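Uncharacterized protein (Bacteroides uniformis, PDB 4Q53) is of unknown function but adopts a cystatin-like fold of the NTF2 clan, a helix-packed curved sheet that in relatives often forms a ligand-binding or catalytic pocket. Local coordinates at residues Gln18-Asn21 against Lys22-Asp26. Sequence-based numbering, arbitrary orientation.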
loop_
_atom_site.group_PDB
_atom_site.type_symbol
_atom_site.label_atom_id
_atom_site.label_comp_id
_atom_site.label_asym_id
_atom_site.label_seq_id
_atom_site.Cartn_x
_atom_site.Cartn_y
_atom_site.Cartn_z
ATOM N N GLN A 18 6.843 -6.404 -5.876
ATOM C CA GLN A 18 7.996 -7.098 -5.322
ATOM C C GLN A 18 8.730 -6.201 -4.329
ATOM O O GLN A 18 9.119 -6.645 -3.251
ATOM C CB GLN A 18 8.942 -7.577 -6.432
ATOM C CG GLN A 18 9.962 -8.611 -5.973
ATOM C CD GLN A 18 10.736 -9.228 -7.122
ATOM O OE1 GLN A 18 10.195 -9.455 -8.209
ATOM N NE2 GLN A 18 12.013 -9.502 -6.889
ATOM N N GLU A 19 8.909 -4.933 -4.676
ATOM C CA GLU A 19 9.524 -3.988 -3.753
ATOM C C GLU A 19 8.615 -3.762 -2.539
ATOM O O GLU A 19 9.083 -3.665 -1.406
ATOM C CB GLU A 19 9.826 -2.664 -4.465
ATOM C CG GLU A 19 10.801 -2.793 -5.647
ATOM C CD GLU A 19 12.253 -2.969 -5.221
ATOM O OE1 GLU A 19 12.512 -3.185 -4.015
ATOM O OE2 GLU A 19 13.142 -2.888 -6.096
ATOM N N LEU A 20 7.311 -3.691 -2.769
ATOM C CA LEU A 20 6.379 -3.461 -1.674
ATOM C C LEU A 20 6.452 -4.597 -0.652
ATOM O O LEU A 20 6.309 -4.405 0.558
ATOM C CB LEU A 20 4.962 -3.307 -2.231
ATOM C CG LEU A 20 3.872 -3.013 -1.203
ATOM C CD1 LEU A 20 4.111 -1.666 -0.524
ATOM C CD2 LEU A 20 2.522 -3.043 -1.870
ATOM N N ASN A 21 6.725 -5.786 -1.153
ATOM C CA ASN A 21 6.751 -6.990 -0.335
ATOM C C ASN A 21 7.608 -7.043 0.941
ATOM O O ASN A 21 7.579 -7.919 1.657
ATOM C CB ASN A 21 7.087 -8.192 -1.243
ATOM C CG ASN A 21 6.984 -9.528 -0.523
ATOM O OD1 ASN A 21 5.909 -9.929 -0.091
ATOM N ND2 ASN A 21 8.110 -10.211 -0.372
ATOM N N LYS A 22 8.666 -6.242 0.745
ATOM C CA LYS A 22 9.784 -6.102 1.648
ATOM C C LYS A 22 9.201 -5.442 2.838
ATOM O O LYS A 22 9.624 -5.713 3.971
ATOM C CB LYS A 22 10.871 -5.175 1.089
ATOM C CG LYS A 22 11.786 -5.756 0.022
ATOM C CD LYS A 22 12.830 -4.725 -0.442
ATOM C CE LYS A 22 13.639 -4.154 0.718
ATOM N NZ LYS A 22 14.627 -3.136 0.284
ATOM N N TYR A 23 8.235 -4.551 2.593
ATOM C CA TYR A 23 7.584 -3.943 3.774
ATOM C C TYR A 23 6.268 -4.499 4.313
ATOM O O TYR A 23 5.700 -3.951 5.240
ATOM C CB TYR A 23 7.409 -2.465 3.417
ATOM C CG TYR A 23 8.672 -1.934 2.779
ATOM C CD1 TYR A 23 9.781 -1.650 3.558
ATOM C CD2 TYR A 23 8.787 -1.793 1.397
ATOM C CE1 TYR A 23 10.955 -1.186 2.994
ATOM C CE2 TYR A 23 9.963 -1.318 0.819
ATOM C CZ TYR A 23 11.047 -1.036 1.629
ATOM O OH TYR A 23 12.217 -0.571 1.084
ATOM N N LEU A 24 5.798 -5.592 3.749
ATOM C CA LEU A 24 4.520 -6.159 4.170
ATOM C C LEU A 24 4.658 -6.945 5.473
ATOM O O LEU A 24 5.652 -7.634 5.681
ATOM C CB LEU A 24 3.948 -7.071 3.071
ATOM C CG LEU A 24 3.525 -6.390 1.760
ATOM C CD1 LEU A 24 3.100 -7.418 0.730
ATOM C CD2 LEU A 24 2.420 -5.385 2.000
ATOM N N GLY A 25 3.677 -6.807 6.362
ATOM C CA GLY A 25 3.564 -7.665 7.531
ATOM C C GLY A 25 3.205 -9.086 7.141
ATOM O O GLY A 25 2.879 -9.366 5.987
ATOM N N ASP A 26 3.255 -9.990 8.108
ATOM C CA ASP A 26 2.969 -11.380 7.814
ATOM C C ASP A 26 1.490 -11.606 7.527
ATOM O O ASP A 26 1.123 -12.580 6.870
ATOM C CB ASP A 26 3.466 -12.269 8.950
ATOM C CG ASP A 26 4.992 -12.356 9.005
ATOM O OD1 ASP A 26 5.652 -12.204 7.952
ATOM O OD2 ASP A 26 5.535 -12.584 10.102
#
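The carbonyl oxygen of Leu-20 accepts the N-H of Tyr-23 (N to O 2.8 Å), closing a type I beta turn from Leu-20 to Tyr-23 that follows the helical residues. The bond is bent, 136° at the hydrogen, and the donor stands 47° out of the carbonyl plane, consistent with a bond closed round a tight turn. One residue earlier, Lys-22 N makes a weaker, longer bond to Glu-19 O, 3.4 Å.

Glu-19 O also lies obliquely against the Tyr-23 ring, 3.4 Å from CE2. With CG set beside its own backbone N (chi1 -44°), Tyr-23 swings its ring back over the turn, where Lys-22 CB covers one face, 3.9 Å above the plane. The phenol suits a half-exposed site: the side chain packs on Val-8 while its OH shares a weak hydrogen bond with Asn-3 ND2. Lys-22 and Glu-19 run side by side, long polar chains suited to an exposed surface; both adopt a second conformation, so any attraction between their opposite charges is probably weak.

Inward, the leucines meet where Leu-20 CG approaches Leu-24 CD2 at 4.2 Å. Leu-20 reaches helix 6-14 and Met-48, and both leucines touch Ile-100, so branched apolar chains fit this buried side. The Leu-24 side chain crosses that of Asn-21 at about a right angle, with CD1 beside Asn-21 CA and OD1. Backbone bonds of Tyr-23 and Gly-25 with Ile-100 then tie the emerging chain to strand 97-107, placing a type I beta turn between helix 17-20 and strand 24-25 in the cystatin-like fold.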